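Side-chain contacts in ThiS protein (Escherichia coli, PDB 1ZUD), which carries sulfur as a thiocarboxylate at its C-terminus and donates it in the synthesis of the thiazole phosphate moiety of thiamine phosphate: residues Q2-N6 against D7-Q11; A14-V18 against H19-E23. All blocks are in the same frame, centred on the assembly; numbering follows the deposited sequence.

Contact 1: residues Q2-N6 against D7-Q11; sequences QILFN and DQAMQ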
loop_
_atom_site.group_PDB
_atom_site.type_symbol
_atom_site.label_atom_id
_atom_site.label_comp_id
_atom_site.label_asym_id
_atom_site.label_seq_id
_atom_site.Cartn_x
_atom_site.Cartn_y
_atom_site.Cartn_z
ATOM N N GLN D 2 9.741 32.816 11.439
ATOM C CA GLN D 2 9.183 31.588 11.980
ATOM C C GLN D 2 9.069 30.607 10.835
ATOM O O GLN D 2 8.753 30.998 9.710
ATOM C CB GLN D 2 7.812 31.857 12.598
ATOM C CG GLN D 2 7.889 32.593 13.948
ATOM C CD GLN D 2 7.629 31.662 15.113
ATOM O OE1 GLN D 2 8.524 31.378 15.923
ATOM N NE2 GLN D 2 6.391 31.159 15.199
ATOM N N ILE D 3 9.385 29.342 11.099
ATOM C CA ILE D 3 9.264 28.313 10.077
ATOM C C ILE D 3 8.663 27.048 10.711
ATOM O O ILE D 3 8.475 26.945 11.915
ATOM C CB ILE D 3 10.653 27.855 9.466
ATOM C CG1 ILE D 3 11.538 27.270 10.567
ATOM C CG2 ILE D 3 11.352 29.006 8.750
ATOM C CD1 ILE D 3 12.852 26.625 10.030
ATOM N N LEU D 4 8.379 26.082 9.859
ATOM C CA LEU D 4 7.899 24.797 10.292
ATOM C C LEU D 4 9.093 23.871 9.935
ATOM O O LEU D 4 9.621 23.928 8.821
ATOM C CB LEU D 4 6.645 24.438 9.495
ATOM C CG LEU D 4 5.710 23.466 10.226
ATOM C CD1 LEU D 4 5.156 24.133 11.526
ATOM C CD2 LEU D 4 4.557 23.069 9.289
ATOM N N PHE D 5 9.569 23.070 10.883
ATOM C CA PHE D 5 10.675 22.176 10.598
ATOM C C PHE D 5 10.231 20.764 10.992
ATOM O O PHE D 5 10.070 20.452 12.174
ATOM C CB PHE D 5 11.930 22.565 11.384
ATOM C CG PHE D 5 13.142 21.777 10.973
ATOM C CD1 PHE D 5 13.451 20.548 11.577
ATOM C CD2 PHE D 5 13.942 22.227 9.935
ATOM C CE1 PHE D 5 14.545 19.801 11.142
ATOM C CE2 PHE D 5 15.043 21.483 9.489
ATOM C CZ PHE D 5 15.354 20.277 10.082
ATOM N N ASN D 6 10.017 19.930 9.987
ATOM C CA ASN D 6 9.540 18.602 10.235
ATOM C C ASN D 6 8.220 18.694 11.006
ATOM O O ASN D 6 8.044 18.068 12.040
ATOM C CB ASN D 6 10.590 17.774 10.992
ATOM C CG ASN D 6 11.612 17.126 10.044
ATOM O OD1 ASN D 6 11.430 17.158 8.826
ATOM N ND2 ASN D 6 12.680 16.531 10.599
ATOM N N ASP D 7 7.308 19.482 10.450
ATOM C CA ASP D 7 5.965 19.720 10.958
ATOM C C ASP D 7 5.861 20.449 12.311
ATOM O O ASP D 7 4.748 20.717 12.776
ATOM C CB ASP D 7 5.176 18.392 11.015
ATOM C CG ASP D 7 5.210 17.623 9.690
ATOM O OD1 ASP D 7 5.062 18.244 8.610
ATOM O OD2 ASP D 7 5.376 16.381 9.735
ATOM N N GLN D 8 7.000 20.768 12.926
ATOM C CA GLN D 8 7.020 21.460 14.216
ATOM C C GLN D 8 7.445 22.933 14.068
ATOM O O GLN D 8 8.382 23.258 13.342
ATOM C CB GLN D 8 7.999 20.757 15.160
ATOM C CG GLN D 8 7.554 19.384 15.650
ATOM C CD GLN D 8 6.959 19.419 17.054
ATOM O OE1 GLN D 8 7.662 19.716 18.032
ATOM N NE2 GLN D 8 5.655 19.121 17.161
ATOM N N ALA D 9 6.769 23.825 14.772
ATOM C CA ALA D 9 7.106 25.237 14.684
ATOM C C ALA D 9 8.461 25.498 15.322
ATOM O O ALA D 9 8.807 24.883 16.316
ATOM C CB ALA D 9 6.042 26.077 15.374
ATOM N N MET D 10 9.239 26.390 14.720
ATOM C CA MET D 10 10.547 26.763 15.278
ATOM C C MET D 10 10.953 28.164 14.820
ATOM O O MET D 10 10.497 28.655 13.786
ATOM C CB MET D 10 11.651 25.749 14.916
ATOM C CG MET D 10 12.259 25.804 13.522
ATOM S SD MET D 10 13.936 24.960 13.443
ATOM C CE MET D 10 14.879 26.181 12.552
ATOM N N GLN D 11 11.770 28.822 15.627
ATOM C CA GLN D 11 12.239 30.161 15.288
ATOM C C GLN D 11 13.677 30.021 14.861
ATOM O O GLN D 11 14.389 29.181 15.383
ATOM C CB GLN D 11 12.231 31.095 16.509
ATOM C CG GLN D 11 10.876 31.476 17.062
ATOM C CD GLN D 11 10.705 32.993 17.194
ATOM O OE1 GLN D 11 10.454 33.703 16.203
ATOM N NE2 GLN D 11 10.854 33.499 18.420
#

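Contact 2: residues A14-V18 against H19-E23; sequences AGQTV and HELLE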
loop_
_atom_site.group_PDB
_atom_site.type_symbol
_atom_site.label_atom_id
_atom_site.label_comp_id
_atom_site.label_asym_id
_atom_site.label_seq_id
_atom_site.Cartn_x
_atom_site.Cartn_y
_atom_site.Cartn_z
ATOM N N ALA D 14 16.811 35.279 10.285
ATOM C CA ALA D 14 16.492 35.566 8.905
ATOM C C ALA D 14 17.858 35.609 8.196
ATOM O O ALA D 14 18.896 35.724 8.854
ATOM C CB ALA D 14 15.806 36.910 8.792
ATOM N N GLY D 15 17.848 35.516 6.868
ATOM C CA GLY D 15 19.091 35.540 6.107
ATOM C C GLY D 15 20.015 34.315 6.183
ATOM O O GLY D 15 21.166 34.428 5.761
ATOM N N GLN D 16 19.542 33.167 6.696
ATOM C CA GLN D 16 20.382 31.954 6.822
ATOM C C GLN D 16 20.244 31.000 5.652
ATOM O O GLN D 16 19.177 30.879 5.070
ATOM C CB GLN D 16 20.016 31.130 8.044
ATOM C CG GLN D 16 20.331 31.701 9.400
ATOM C CD GLN D 16 19.970 30.698 10.502
ATOM O OE1 GLN D 16 18.796 30.395 10.713
ATOM N NE2 GLN D 16 20.984 30.160 11.187
ATOM N N THR D 17 21.313 30.270 5.326
ATOM C CA THR D 17 21.197 29.324 4.215
ATOM C C THR D 17 20.749 27.984 4.840
ATOM O O THR D 17 20.792 27.809 6.041
ATOM C CB THR D 17 22.547 29.076 3.511
ATOM O OG1 THR D 17 23.475 28.586 4.491
ATOM C CG2 THR D 17 23.135 30.426 2.870
ATOM N N VAL D 18 20.329 27.057 4.009
ATOM C CA VAL D 18 19.949 25.744 4.537
ATOM C C VAL D 18 21.125 25.154 5.276
ATOM O O VAL D 18 20.966 24.631 6.365
ATOM C CB VAL D 18 19.510 24.808 3.387
ATOM C CG1 VAL D 18 19.341 23.382 3.907
ATOM C CG2 VAL D 18 18.247 25.368 2.758
ATOM N N HIS D 19 22.335 25.287 4.714
ATOM C CA HIS D 19 23.516 24.734 5.370
ATOM C C HIS D 19 23.674 25.347 6.757
ATOM O O HIS D 19 23.882 24.632 7.747
ATOM C CB HIS D 19 24.803 25.013 4.522
ATOM C CG HIS D 19 26.083 24.798 5.265
ATOM N ND1 HIS D 19 26.684 23.557 5.384
ATOM C CD2 HIS D 19 26.844 25.651 5.991
ATOM C CE1 HIS D 19 27.747 23.656 6.163
ATOM N NE2 HIS D 19 27.865 24.912 6.545
ATOM N N GLU D 20 23.585 26.671 6.863
ATOM C CA GLU D 20 23.775 27.279 8.192
ATOM C C GLU D 20 22.704 26.822 9.185
ATOM O O GLU D 20 22.974 26.594 10.368
ATOM C CB GLU D 20 23.738 28.818 8.092
ATOM C CG GLU D 20 24.742 29.385 7.057
ATOM C CD GLU D 20 24.687 30.925 6.949
ATOM O OE1 GLU D 20 23.624 31.485 6.570
ATOM O OE2 GLU D 20 25.718 31.571 7.252
ATOM N N LEU D 21 21.467 26.724 8.711
ATOM C CA LEU D 21 20.398 26.253 9.593
ATOM C C LEU D 21 20.672 24.806 10.056
ATOM O O LEU D 21 20.527 24.495 11.237
ATOM C CB LEU D 21 19.038 26.298 8.866
ATOM C CG LEU D 21 17.871 25.745 9.699
ATOM C CD1 LEU D 21 17.743 26.599 10.941
ATOM C CD2 LEU D 21 16.577 25.742 8.924
ATOM N N LEU D 22 21.067 23.920 9.141
ATOM C CA LEU D 22 21.303 22.518 9.538
ATOM C C LEU D 22 22.456 22.473 10.550
ATOM O O LEU D 22 22.443 21.683 11.503
ATOM C CB LEU D 22 21.598 21.633 8.294
ATOM C CG LEU D 22 20.417 21.571 7.289
ATOM C CD1 LEU D 22 20.755 20.645 6.129
ATOM C CD2 LEU D 22 19.141 21.080 8.011
ATOM N N GLU D 23 23.433 23.348 10.356
ATOM C CA GLU D 23 24.587 23.445 11.256
ATOM C C GLU D 23 24.126 23.885 12.642
ATOM O O GLU D 23 24.547 23.318 13.663
ATOM C CB GLU D 23 25.614 24.459 10.724
ATOM C CG GLU D 23 26.472 23.942 9.591
ATOM C CD GLU D 23 27.468 22.879 10.052
ATOM O OE1 GLU D 23 28.553 23.236 10.588
ATOM O OE2 GLU D 23 27.167 21.684 9.884
#

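Contact 1: residues Q2-N6 against D7-Q11
Ile3 and Met10 face each other in the N-terminal beta hairpin of this ubiquitin-like fold, an antiparallel pair of strands, 2-5 and 8-11, closed by a type I' turn from Phe5 to Gln8. Asn6 and Asp7, both at positive phi, form the corners of that two-residue turn. Ile3 and Met10 are a hydrogen-bonded pair: Ile3 N bonds to Met10 O (3.0 Å), and Met10 N returns a bond to Ile3 O (3.0 Å). Next to the turn, Phe5 N bonds to Gln8 O at 2.7 Å, whereas Gln8 N reaches Phe5 O at 3.2 Å. On the face shared by Ile3, Phe5 and Met10, the side chains of Ile3 and Met10 run side by side, and Ile3 CD1 presses on Met10 CE at 3.3 Å, tighter than usual for two carbons. Met10 holds CG between its own backbone N and carbonyl carbon (chi1 78°), which carries the thioether over toward strand 2-5. Its SD then lies 3.7 Å from Phe5 CB and 4.9 Å from the Phe5 ring centroid, an oblique Met-aromatic contact. On the other face Leu4 folds CD1 over the backbone of Gln8 and Ala9, with Ala9 CB at 4.4 Å from Leu4 CD1. The turn has partners of its own: Asn6 OD1 accepts from Leu59 N, and Asp7 OD1 makes a salt bridge with Arg230 of the ThiF chain. Strand 2-5 runs parallel to strand 56-61 on its other side, strand 8-11 is outermost within this chain, and Leu21 of helix 18-24 packs on Ile3 and Met10.

Contact 2: residues A14-V18 against H19-E23
Thr17 and Glu20 grip each other through two reciprocal hydrogen bonds, a capping box at the start of helix 18-24. Thr17, the N-cap, takes the N-H of Glu20 on OG1 (3.1 Å), and Glu20 OE1 in turn accepts from Thr17 N at 2.9 Å through its anti lone pair. With OG1 lodged between Thr17 N and the carbonyl carbon (chi1 58°), the hydroxyl oxygen faces into the first turn of the helix. The Glu20 carboxylate turns back toward the incoming chain, where OE1 also comes within 3.3 Å of Gln16 CA. Were Glu20 replaced by an alanine, Thr17 N would probably lose its carboxylate acceptor and the chain entering the helix would be freer to move. Behind the box the regular helical pattern takes over: Leu21 N bonds to Thr17 O, and Leu22 N to Val18 O at 2.9 Å. Val18 and Leu22 lie side by side one turn apart, with Val18 CG1 3.8 Å from Leu22 CD1. Farther along, Glu23 CG rests over one face of the His19 ring, offset toward its rim. The chain leading in is tied down by backbone hydrogen bonds between Gln16 and Val51 and between Val18 and His49. Val18 packs on Leu34 and Ile36 of strand 32-36, Leu21 meets Ile57 and Leu22 meets Leu59 of strand 56-61, and Trp46 touches both Val18 and Leu22.

Overall arrangement
Contact 1 closes before contact 2 opens: the chain forms the hairpin of strands 2-5 and 8-11, then passes through the loop into helix 18-24. Their centres lie about 14 Å apart, yet they meet through Leu21, whose CD1 is 3.3 Å from Met10 CE and whose CD2 is 4.0 Å from Ile3 CD1. The helix thus lies across one face of the mixed sheet, touching the hairpin, strand 56-61 and strand 32-36, as in the beta-grasp fold of ubiquitin. Strand 56-61 borders the hairpin, and the chain beyond it runs on to Gly66, which carries sulfur in the loaded protein but is unmodified here; of the two contacts only contact 1 touches ThiF, through Asp7.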